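Probable transcriptional regulator (PDB 2ESN) probably regulates transcription as a LysR-type factor, binding DNA through a helix-turn-helix domain and sensing a still unidentified effector with a periplasmic-binding-protein-like domain. Local coordinates at residues Tyr110-Ala114 with Pro253-Ala259; Arg183-Leu189 with Ala243-Leu249; Ala192-Tyr198 with Tyr269-Phe273; Glu201-Thr207 with Arg227-Leu233. All coordinates share one frame; numbering follows the deposited sequence.

Interaction 1 (Tyr110-Ala114 with Pro253-Ala259); sequences YTAFA and PRHAARA
Tyr110 and Phe113 both swing CG anti to the backbone N (chi1 177° for Tyr110), and from neighbouring turns of helix 109-126 their rings reach the start of helix 254-264. His255 does the same from the other side, which brings its CD2 against Phe113, with Ala114 CB farther off. The Tyr110 ring lies on Pro253, the N-cap residue of its helix: CG of Pro253 stands 3.9 Å from the centroid of the Tyr110 ring, only 13° off the normal, a CH-pi contact. Beside it, Tyr110 CE1 touches Ala256 CB at 3.7 Å. Phe113 pushes in further along the helix, with its CZ 3.6 Å from Ala259 CB and its CE2 3.4 Å from His255 CD2; the Phe113 and His255 rings meet obliquely. The helix segments run at 72° to each other, with axes 10.6 Å apart, a separation that the two aromatic side chains fill. Phe241 of the second subunit meets Phe113 edge-to-face, placing this corner of the effector-binding domain at a subunit interface. No direct hydrogen bond links the segments. A water bridges them instead, donating to Ala114 O and lying in the imidazole plane at His255 NE2, while Tyr110 OH pairs with Tyr278 OH; cohesion here is therefore chiefly apolar and aromatic.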
# COMPACT_ATOMS: atom_id res chain seq x y z
N TYR C 110 26.36 5.30 4.35
CA TYR C 110 27.33 6.39 4.36
C TYR C 110 26.94 7.54 5.28
O TYR C 110 27.75 8.02 6.02
CB TYR C 110 27.71 6.90 2.96
CG TYR C 110 28.66 8.05 3.08
CD1 TYR C 110 29.84 7.90 3.74
CD2 TYR C 110 28.36 9.29 2.54
CE1 TYR C 110 30.75 8.94 3.90
CE2 TYR C 110 29.27 10.35 2.68
CZ TYR C 110 30.44 10.16 3.40
OH TYR C 110 31.35 11.19 3.65
N THR C 111 25.70 7.99 5.23
CA THR C 111 25.29 9.15 5.98
C THR C 111 25.13 8.78 7.47
O THR C 111 25.38 9.58 8.35
CB THR C 111 24.00 9.83 5.37
OG1 THR C 111 22.95 8.87 5.24
CG2 THR C 111 24.27 10.52 4.00
N ALA C 112 24.73 7.56 7.76
CA ALA C 112 24.74 7.09 9.15
C ALA C 112 26.17 7.13 9.72
O ALA C 112 26.43 7.63 10.83
CB ALA C 112 24.13 5.66 9.24
N PHE C 113 27.11 6.62 8.92
CA PHE C 113 28.51 6.68 9.29
C PHE C 113 29.02 8.08 9.51
O PHE C 113 29.82 8.31 10.46
CB PHE C 113 29.37 5.94 8.22
CG PHE C 113 30.83 6.38 8.20
CD1 PHE C 113 31.77 5.81 9.05
CD2 PHE C 113 31.26 7.38 7.35
CE1 PHE C 113 33.11 6.23 8.99
CE2 PHE C 113 32.55 7.81 7.31
CZ PHE C 113 33.51 7.21 8.13
N ALA C 114 28.64 9.02 8.64
CA ALA C 114 29.21 10.39 8.69
C ALA C 114 28.63 11.22 9.87
O ALA C 114 29.35 11.94 10.58
CB ALA C 114 29.11 11.12 7.32
N PRO C 253 33.25 8.58 -1.36
CA PRO C 253 33.54 9.65 -0.46
C PRO C 253 34.85 9.45 0.29
O PRO C 253 35.09 8.38 0.91
CB PRO C 253 32.35 9.65 0.52
CG PRO C 253 31.20 8.94 -0.28
CD PRO C 253 31.91 7.97 -1.15
N ARG C 254 35.66 10.51 0.26
CA ARG C 254 36.95 10.55 0.94
C ARG C 254 36.88 10.35 2.48
O ARG C 254 37.67 9.59 3.08
CB ARG C 254 37.73 11.81 0.55
CG ARG C 254 39.20 11.82 1.09
CD ARG C 254 39.83 13.20 0.83
NE ARG C 254 41.24 13.30 1.28
CZ ARG C 254 41.68 13.78 2.48
NH1 ARG C 254 42.98 13.83 2.74
NH2 ARG C 254 40.86 14.18 3.45
N HIS C 255 35.89 10.95 3.11
CA HIS C 255 35.73 10.78 4.54
C HIS C 255 35.63 9.31 4.87
O HIS C 255 36.22 8.88 5.83
CB HIS C 255 34.44 11.49 4.99
CG HIS C 255 34.26 11.57 6.50
ND1 HIS C 255 35.18 12.19 7.33
CD2 HIS C 255 33.26 11.14 7.30
CE1 HIS C 255 34.74 12.13 8.57
NE2 HIS C 255 33.59 11.48 8.58
N ALA C 256 34.87 8.52 4.08
CA ALA C 256 34.74 7.07 4.37
C ALA C 256 36.00 6.23 4.00
O ALA C 256 36.45 5.32 4.74
CB ALA C 256 33.46 6.50 3.71
N ALA C 257 36.56 6.52 2.83
CA ALA C 257 37.71 5.80 2.36
C ALA C 257 38.88 6.02 3.33
O ALA C 257 39.62 5.07 3.67
CB ALA C 257 38.08 6.29 0.90
N ARG C 258 39.09 7.27 3.77
CA ARG C 258 40.12 7.52 4.82
C ARG C 258 39.92 6.75 6.10
O ARG C 258 40.88 6.27 6.65
CB ARG C 258 40.20 8.98 5.19
CG ARG C 258 40.77 9.83 4.10
CD ARG C 258 40.80 11.30 4.53
NE ARG C 258 42.20 11.66 4.74
CZ ARG C 258 42.89 11.48 5.87
NH1 ARG C 258 44.17 11.83 5.91
NH2 ARG C 258 42.31 10.98 6.98
N ALA C 259 38.68 6.63 6.58
CA ALA C 259 38.39 5.83 7.79
C ALA C 259 38.68 4.32 7.64
O ALA C 259 38.95 3.58 8.60
CB ALA C 259 36.93 6.03 8.18
O HOH W 1 31.94 11.44 10.96

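Interaction 2 (Arg183-Leu189 with Ala243-Leu249); sequences RRDHPRL and AGSTDFL
His186 drives its ring edge into the backbone of Asp247, in the tight part of the contact. Its NE2 donates to Asp247 O at 2.7 Å, with the oxygen close to the ring plane but the N-H bent to 142°. CG anti to the backbone N (chi1 -175°) directs the ring across the gap, and the other ring nitrogen is used as well: ND1 accepts from Arg188 N at 3.1 Å, inside the type I turn His186-Leu189. The imidazole is thus gripped at both nitrogens, which should fix its rotation and is consistent with the proton being on NE2. Leu249 CD2 lies beside His186 CD2. Equally close-packed is Arg183: bent at chi2 and chi3, it lays its guanidinium over the Gly244 carbonyl, whose O sits 3.4 Å above the plane, over the centre.

Toward solvent the fit is looser. Pro187 CD comes within 3.2 Å of Asp247 OD1 at the rim. Arg188 NH2 reaches Asp247 OD2 in a long salt bridge of 3.6 Å, the guanidinium and carboxylate planes nearly perpendicular at 79°; its NE has a second carboxylate in Glu201. A water bridges Arg183 NH1, weakly, to Asp247 OD1. Asp247 N is taken by Gln124 of the second subunit, so the interface borders this edge.

After helix 236-244 the chain makes an ST turn, Thr246 OG1 accepting from Phe248 N, and enters strand 249-253: a helix-to-strand connection of the alpha/beta fold of LysR effector-binding domains, packed on the loop that follows strand 168-183.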
# COMPACT_ATOMS: atom_id res chain seq x y z
N ARG C 183 42.87 -1.50 -3.95
CA ARG C 183 43.72 -2.21 -3.01
C ARG C 183 45.11 -1.53 -3.01
O ARG C 183 45.57 -0.94 -4.04
CB ARG C 183 43.81 -3.70 -3.34
CG ARG C 183 44.46 -4.07 -4.71
CD ARG C 183 45.24 -5.34 -4.50
NE ARG C 183 44.38 -6.44 -4.20
CZ ARG C 183 44.43 -7.28 -3.17
NH1 ARG C 183 43.52 -8.24 -3.16
NH2 ARG C 183 45.31 -7.20 -2.18
N ARG C 184 45.76 -1.56 -1.85
CA ARG C 184 47.02 -0.88 -1.67
C ARG C 184 48.08 -1.33 -2.69
O ARG C 184 48.81 -0.51 -3.25
CB ARG C 184 47.58 -1.16 -0.27
CG ARG C 184 48.81 -0.22 0.00
CD ARG C 184 49.21 -0.20 1.47
NE ARG C 184 48.27 0.68 2.17
CZ ARG C 184 47.46 0.34 3.18
NH1 ARG C 184 47.49 -0.90 3.71
NH2 ARG C 184 46.63 1.28 3.64
N ASP C 185 48.16 -2.62 -2.90
CA ASP C 185 49.06 -3.17 -3.97
C ASP C 185 48.28 -3.68 -5.20
O ASP C 185 48.11 -4.86 -5.37
CB ASP C 185 49.87 -4.32 -3.40
CG ASP C 185 50.78 -3.84 -2.25
OD1 ASP C 185 51.29 -2.70 -2.23
OD2 ASP C 185 50.94 -4.60 -1.33
N HIS C 186 47.79 -2.76 -6.03
CA HIS C 186 46.98 -3.15 -7.18
C HIS C 186 47.99 -3.55 -8.28
O HIS C 186 48.98 -2.83 -8.47
CB HIS C 186 46.15 -1.94 -7.60
CG HIS C 186 45.17 -2.23 -8.70
ND1 HIS C 186 45.54 -2.40 -10.02
CD2 HIS C 186 43.82 -2.36 -8.67
CE1 HIS C 186 44.46 -2.69 -10.74
NE2 HIS C 186 43.40 -2.64 -9.95
N PRO C 187 47.74 -4.66 -9.04
CA PRO C 187 48.81 -5.08 -9.98
C PRO C 187 49.16 -4.06 -11.05
O PRO C 187 50.25 -4.16 -11.60
CB PRO C 187 48.31 -6.42 -10.56
CG PRO C 187 46.77 -6.42 -10.35
CD PRO C 187 46.55 -5.54 -9.08
N ARG C 188 48.31 -3.06 -11.30
CA ARG C 188 48.50 -2.20 -12.46
C ARG C 188 48.55 -0.74 -12.11
O ARG C 188 48.61 0.10 -12.99
CB ARG C 188 47.42 -2.47 -13.52
CG ARG C 188 47.52 -3.79 -14.26
CD ARG C 188 46.24 -4.21 -15.10
NE ARG C 188 45.03 -4.41 -14.27
CZ ARG C 188 44.69 -5.56 -13.70
NH1 ARG C 188 45.47 -6.64 -13.83
NH2 ARG C 188 43.59 -5.65 -12.98
N LEU C 189 48.57 -0.39 -10.82
CA LEU C 189 48.70 0.99 -10.47
C LEU C 189 50.05 1.23 -9.91
O LEU C 189 50.36 0.80 -8.80
CB LEU C 189 47.62 1.42 -9.47
CG LEU C 189 46.15 1.25 -9.84
CD1 LEU C 189 45.28 1.86 -8.78
CD2 LEU C 189 45.82 1.84 -11.23
N ALA C 243 36.87 -3.47 -2.52
CA ALA C 243 38.02 -2.86 -3.20
C ALA C 243 39.42 -3.27 -2.70
O ALA C 243 40.39 -3.29 -3.51
CB ALA C 243 37.89 -1.37 -3.15
N GLY C 244 39.55 -3.51 -1.38
CA GLY C 244 40.77 -4.00 -0.75
C GLY C 244 41.07 -5.47 -0.99
O GLY C 244 42.20 -5.89 -0.81
N SER C 245 40.08 -6.26 -1.43
CA SER C 245 40.29 -7.67 -1.77
C SER C 245 40.23 -7.98 -3.28
O SER C 245 40.31 -9.12 -3.64
CB SER C 245 39.33 -8.61 -1.03
OG SER C 245 39.74 -8.71 0.34
N THR C 246 40.20 -6.97 -4.15
CA THR C 246 40.15 -7.23 -5.57
C THR C 246 40.90 -6.19 -6.34
O THR C 246 41.45 -5.18 -5.76
CB THR C 246 38.68 -7.19 -6.08
OG1 THR C 246 38.20 -5.87 -5.81
CG2 THR C 246 37.78 -8.22 -5.39
N ASP C 247 40.88 -6.37 -7.68
CA ASP C 247 41.49 -5.37 -8.51
C ASP C 247 40.49 -4.29 -8.87
O ASP C 247 40.83 -3.33 -9.61
CB ASP C 247 42.13 -5.97 -9.78
CG ASP C 247 43.21 -7.00 -9.42
OD1 ASP C 247 43.74 -6.91 -8.28
OD2 ASP C 247 43.50 -7.90 -10.21
N PHE C 248 39.30 -4.38 -8.28
CA PHE C 248 38.28 -3.39 -8.63
C PHE C 248 38.56 -2.04 -8.10
O PHE C 248 39.03 -1.89 -6.97
CB PHE C 248 36.89 -3.84 -8.19
CG PHE C 248 36.50 -5.23 -8.66
CD1 PHE C 248 35.52 -5.90 -7.99
CD2 PHE C 248 37.07 -5.83 -9.78
CE1 PHE C 248 35.09 -7.17 -8.38
CE2 PHE C 248 36.66 -7.13 -10.20
CZ PHE C 248 35.67 -7.79 -9.52
N LEU C 249 38.17 -1.01 -8.86
CA LEU C 249 38.26 0.33 -8.40
C LEU C 249 36.90 0.82 -7.85
O LEU C 249 35.84 0.36 -8.30
CB LEU C 249 38.73 1.21 -9.55
CG LEU C 249 40.11 0.84 -10.17
CD1 LEU C 249 40.52 1.91 -11.17
CD2 LEU C 249 41.17 0.77 -9.06
O HOH W 2 43.13 -8.53 -6.29

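Interaction 3 (Ala192-Tyr198 with Tyr269-Phe273); sequences APTLEGY and YPAPF
Pro272 and Phe273 pack against the N-terminal turn of helix 195-199, in an effector-binding domain of the LysR family. Thr194 is the N-cap: its OG1 turns back to accept from Gly197 N at 3.1 Å. Pro272 presses on the chain just there, its CB 3.4 Å from Leu195 N and its CG 3.9 Å from Tyr198 CB.

The aromatic end depends on two different chi1 choices. Tyr198 holds CG anti to the backbone N (178°), carrying the ring off the helix, whereas Phe273 places CG between the backbone N and the carbonyl carbon (47°), which brings its ring edge down on the Tyr198 face. The pair is edge-to-face, planes at 65°, with centroids 5.1 Å apart; CE2 of Phe273 is offset toward the rim of the tyrosine. Leu195 CD1 covers another part of Phe273, meeting its CD2 at 3.8 Å. Ile216 and Leu220 of helix 215-221 join both rings, and Tyr198 OH bonds to Thr251 OG1.

At the far end Tyr269 crosses Pro193 obliquely, its CG 3.6 Å from Pro193 CD, with Ala192 CA near Tyr269 CD1. No direct hydrogen bond crosses the contact. A single water joins the two loops, donating one hydrogen to Pro193 O, at a distance that is rather short in the model, and the other to Pro270 O at 2.8 Å.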
# COMPACT_ATOMS: atom_id res chain seq x y z
N ALA C 192 48.83 7.02 -9.14
CA ALA C 192 47.46 7.47 -9.36
C ALA C 192 47.01 7.01 -10.76
O ALA C 192 47.80 7.10 -11.70
CB ALA C 192 47.39 9.02 -9.24
N PRO C 193 45.76 6.53 -10.91
CA PRO C 193 45.41 6.08 -12.24
C PRO C 193 45.20 7.32 -13.18
O PRO C 193 44.77 8.39 -12.73
CB PRO C 193 44.12 5.31 -12.04
CG PRO C 193 43.52 5.86 -10.73
CD PRO C 193 44.65 6.45 -9.93
N THR C 194 45.53 7.16 -14.47
CA THR C 194 45.14 8.11 -15.51
C THR C 194 43.69 7.84 -15.87
O THR C 194 43.13 6.82 -15.41
CB THR C 194 46.00 7.90 -16.76
OG1 THR C 194 45.83 6.55 -17.19
CG2 THR C 194 47.52 8.17 -16.42
N LEU C 195 43.08 8.68 -16.71
CA LEU C 195 41.74 8.33 -17.24
C LEU C 195 41.59 6.93 -17.88
O LEU C 195 40.62 6.20 -17.56
CB LEU C 195 41.19 9.43 -18.17
CG LEU C 195 39.73 9.48 -18.57
CD1 LEU C 195 38.79 9.40 -17.37
CD2 LEU C 195 39.49 10.82 -19.34
N GLU C 196 42.53 6.52 -18.75
CA GLU C 196 42.40 5.24 -19.45
C GLU C 196 42.72 4.12 -18.50
O GLU C 196 42.18 3.01 -18.64
CB GLU C 196 43.35 5.10 -20.70
CG GLU C 196 43.00 5.96 -21.94
CD GLU C 196 43.77 5.58 -23.28
OE1 GLU C 196 43.81 6.46 -24.18
OE2 GLU C 196 44.29 4.42 -23.46
N GLY C 197 43.64 4.39 -17.59
CA GLY C 197 44.08 3.39 -16.59
C GLY C 197 42.86 3.04 -15.73
O GLY C 197 42.52 1.86 -15.57
N TYR C 198 42.15 4.09 -15.30
CA TYR C 198 40.90 3.96 -14.61
C TYR C 198 39.88 3.24 -15.45
O TYR C 198 39.20 2.38 -14.92
CB TYR C 198 40.36 5.35 -14.28
CG TYR C 198 39.00 5.43 -13.58
CD1 TYR C 198 38.92 5.46 -12.19
CD2 TYR C 198 37.80 5.59 -14.33
CE1 TYR C 198 37.66 5.58 -11.52
CE2 TYR C 198 36.52 5.75 -13.66
CZ TYR C 198 36.48 5.77 -12.25
OH TYR C 198 35.30 5.93 -11.56
N TYR C 269 43.46 7.84 -4.24
CA TYR C 269 44.02 8.66 -5.32
C TYR C 269 43.03 9.71 -5.77
O TYR C 269 41.82 9.51 -5.69
CB TYR C 269 44.23 7.81 -6.56
CG TYR C 269 45.19 6.67 -6.35
CD1 TYR C 269 46.55 6.92 -6.10
CD2 TYR C 269 44.73 5.37 -6.34
CE1 TYR C 269 47.43 5.85 -5.91
CE2 TYR C 269 45.56 4.32 -6.13
CZ TYR C 269 46.91 4.55 -5.93
OH TYR C 269 47.78 3.46 -5.76
N PRO C 270 43.54 10.83 -6.27
CA PRO C 270 42.63 11.79 -6.91
C PRO C 270 41.99 11.15 -8.14
O PRO C 270 42.60 10.30 -8.77
CB PRO C 270 43.54 12.97 -7.27
CG PRO C 270 45.00 12.33 -7.23
CD PRO C 270 44.97 11.26 -6.24
N ALA C 271 40.75 11.52 -8.43
CA ALA C 271 40.12 11.04 -9.63
C ALA C 271 40.82 11.66 -10.84
O ALA C 271 41.11 12.85 -10.82
CB ALA C 271 38.65 11.41 -9.64
N PRO C 272 41.02 10.87 -11.92
CA PRO C 272 41.52 11.41 -13.16
C PRO C 272 40.47 12.15 -14.05
O PRO C 272 40.65 12.22 -15.27
CB PRO C 272 41.99 10.14 -13.87
CG PRO C 272 41.01 9.13 -13.47
CD PRO C 272 40.77 9.42 -12.03
N PHE C 273 39.40 12.67 -13.46
CA PHE C 273 38.40 13.48 -14.16
C PHE C 273 37.78 14.38 -13.10
O PHE C 273 38.03 14.21 -11.89
CB PHE C 273 37.35 12.60 -14.86
CG PHE C 273 36.79 11.50 -14.02
CD1 PHE C 273 35.58 11.66 -13.34
CD2 PHE C 273 37.45 10.29 -13.91
CE1 PHE C 273 35.06 10.63 -12.53
CE2 PHE C 273 36.92 9.24 -13.09
CZ PHE C 273 35.75 9.42 -12.40
O HOH W 3 44.53 10.01 -10.82

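Interaction 4 (Glu201-Thr207 with Arg227-Leu233); sequences ERHAVVT and REVAVQL
Arg202-Val206 and Glu228-Leu233 run side by side as parallel strands, and most of their backbone groups are paired. Val205 is bonded twice to the neighbouring strand: its N donates to Val231 O at 2.8 Å, and its O accepts from Leu233 N, both nearly in line with the carbonyl. Thr207 N continues the ladder to Leu233 O, though it approaches from above the carbonyl plane, 37° out of it. Earlier, His203 O takes Ala230 N at 2.9 Å, while His203 N reaches Glu228 O only in a weak, bent bond of 120°. From His203 to Ala204 the register slips by one residue, a beta bulge, where the other chain segment turns its corner at Ala230.

Three waters satisfy further backbone groups. One links Glu201 O to Glu228 N; another joins Val229 O to Arg202 NH2, which also donates to Val130 O of the second subunit; a third bridges Ala204 O and Arg227 NH1. The flat Arg202 guanidinium rests on Ala230 CB, 3.3 Å below its centre. Arg227, extended from CG to NE, lays CB over the His203 ring (3.9 Å to the centroid). Val205 CG2 lies over one face of the Arg227 guanidinium, off-centre, 3.4 Å from NH2; Asp217 takes the Arg227 NE in a salt bridge. His203 NE2 is satisfied by Tyr198 O.

The two strands are the parallel pair of a beta-alpha-beta unit whose crossover helix is 215-221. Strand 249-253 pairs on the other edge of 202-206, helix 236-244 covers Ala204, Val206 and Val231, and beyond Val231 and Gln232 the sheet runs on into the second subunit.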
# COMPACT_ATOMS: atom_id res chain seq x y z
N GLU C 201 40.02 -0.77 -15.78
CA GLU C 201 39.67 -1.69 -14.68
C GLU C 201 38.18 -2.01 -14.63
O GLU C 201 37.39 -1.35 -15.27
CB GLU C 201 40.10 -1.11 -13.33
CG GLU C 201 41.61 -0.89 -13.14
CD GLU C 201 42.43 -2.19 -13.28
OE1 GLU C 201 41.96 -3.30 -12.87
OE2 GLU C 201 43.54 -2.08 -13.85
N ARG C 202 37.80 -3.04 -13.88
CA ARG C 202 36.41 -3.20 -13.47
C ARG C 202 36.17 -2.41 -12.17
O ARG C 202 37.11 -2.07 -11.42
CB ARG C 202 36.06 -4.69 -13.36
CG ARG C 202 36.18 -5.48 -14.71
CD ARG C 202 36.04 -6.96 -14.50
NE ARG C 202 34.63 -7.31 -14.40
CZ ARG C 202 34.12 -8.30 -13.65
NH1 ARG C 202 34.91 -9.07 -12.87
NH2 ARG C 202 32.79 -8.54 -13.65
N HIS C 203 34.90 -2.11 -11.92
CA HIS C 203 34.54 -1.11 -10.95
C HIS C 203 33.49 -1.61 -9.99
O HIS C 203 32.59 -2.39 -10.38
CB HIS C 203 34.07 0.16 -11.63
CG HIS C 203 35.15 0.90 -12.34
ND1 HIS C 203 35.81 1.96 -11.77
CD2 HIS C 203 35.70 0.72 -13.56
CE1 HIS C 203 36.73 2.40 -12.62
NE2 HIS C 203 36.67 1.67 -13.71
N ALA C 204 33.61 -1.20 -8.71
CA ALA C 204 32.57 -1.46 -7.73
C ALA C 204 31.75 -0.18 -7.66
O ALA C 204 32.31 0.89 -7.69
CB ALA C 204 33.14 -1.78 -6.36
N VAL C 205 30.43 -0.27 -7.57
CA VAL C 205 29.63 0.96 -7.65
C VAL C 205 28.57 0.94 -6.56
O VAL C 205 27.97 -0.10 -6.28
CB VAL C 205 28.95 1.07 -9.07
CG1 VAL C 205 27.97 2.19 -9.11
CG2 VAL C 205 30.05 1.28 -10.14
N VAL C 206 28.42 2.05 -5.87
CA VAL C 206 27.52 2.16 -4.75
C VAL C 206 26.18 2.77 -5.23
O VAL C 206 26.15 3.87 -5.72
CB VAL C 206 28.16 2.99 -3.63
CG1 VAL C 206 27.16 3.20 -2.47
CG2 VAL C 206 29.41 2.30 -3.08
N THR C 207 25.09 2.04 -5.06
CA THR C 207 23.76 2.44 -5.51
C THR C 207 22.83 2.31 -4.29
O THR C 207 22.21 1.28 -4.11
CB THR C 207 23.28 1.49 -6.61
OG1 THR C 207 23.49 0.15 -6.20
CG2 THR C 207 24.09 1.66 -7.83
N ARG C 227 32.30 3.17 -17.62
CA ARG C 227 33.18 2.22 -16.94
C ARG C 227 32.54 0.83 -16.95
O ARG C 227 31.30 0.73 -17.07
CB ARG C 227 33.59 2.77 -15.56
CG ARG C 227 32.45 3.04 -14.65
CD ARG C 227 32.85 3.78 -13.37
NE ARG C 227 31.60 4.01 -12.64
CZ ARG C 227 31.49 4.36 -11.37
NH1 ARG C 227 32.59 4.53 -10.59
NH2 ARG C 227 30.28 4.59 -10.88
N GLU C 228 33.36 -0.23 -16.87
CA GLU C 228 32.89 -1.62 -16.79
C GLU C 228 32.60 -1.94 -15.35
O GLU C 228 33.51 -1.89 -14.54
CB GLU C 228 33.91 -2.68 -17.33
CG GLU C 228 34.30 -2.52 -18.79
CD GLU C 228 33.09 -2.61 -19.76
OE1 GLU C 228 32.83 -1.65 -20.57
OE2 GLU C 228 32.38 -3.66 -19.68
N VAL C 229 31.37 -2.35 -15.04
CA VAL C 229 30.97 -2.54 -13.65
C VAL C 229 30.94 -3.99 -13.31
O VAL C 229 30.24 -4.75 -13.98
CB VAL C 229 29.55 -1.88 -13.41
CG1 VAL C 229 29.00 -2.28 -12.05
CG2 VAL C 229 29.64 -0.33 -13.61
N ALA C 230 31.65 -4.39 -12.25
CA ALA C 230 31.57 -5.76 -11.76
C ALA C 230 30.52 -5.97 -10.67
O ALA C 230 29.88 -7.01 -10.62
CB ALA C 230 32.93 -6.18 -11.24
N VAL C 231 30.36 -5.02 -9.74
CA VAL C 231 29.44 -5.15 -8.61
C VAL C 231 28.76 -3.82 -8.34
O VAL C 231 29.43 -2.79 -8.31
CB VAL C 231 30.23 -5.58 -7.28
CG1 VAL C 231 29.26 -5.83 -6.10
CG2 VAL C 231 31.09 -6.83 -7.52
N GLN C 232 27.44 -3.85 -8.08
CA GLN C 232 26.71 -2.72 -7.52
C GLN C 232 26.25 -3.15 -6.14
O GLN C 232 25.84 -4.31 -5.96
CB GLN C 232 25.48 -2.36 -8.36
CG GLN C 232 25.85 -1.68 -9.68
CD GLN C 232 24.66 -1.57 -10.69
OE1 GLN C 232 24.61 -0.62 -11.49
NE2 GLN C 232 23.79 -2.56 -10.69
N LEU C 233 26.31 -2.25 -5.17
CA LEU C 233 25.81 -2.58 -3.80
C LEU C 233 25.47 -1.27 -3.16
O LEU C 233 25.91 -0.23 -3.63
CB LEU C 233 26.85 -3.35 -2.94
CG LEU C 233 28.20 -2.71 -2.55
CD1 LEU C 233 28.95 -3.59 -1.49
CD2 LEU C 233 29.11 -2.46 -3.79
O HOH W 4 36.12 0.59 -16.70
O HOH W 5 32.10 -6.51 -15.42
O HOH W 6 32.48 3.60 -7.85

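All four contacts lie in the effector-binding domain. Interactions 2, 3 and 4 form one touching cluster, with centres 13 to 15 Å apart. Between interactions 2 and 4, Arg188 NE meets Glu201 OE2 at 2.8 Å, and Leu249 O lies 2.7 Å from Ala204 N. Tyr198 connects interaction 3 to interaction 4, its O being 2.9 Å from His203 NE2, while Leu189 CD1 packs on Tyr269 CE2 between interactions 2 and 3. Interaction 1 stands apart, its centre about 18 Å from that of interaction 4, yet strand 249-253 leads from interaction 2 into its helix. Interactions 1, 2 and 4 also border the second subunit. The effector site is not identified.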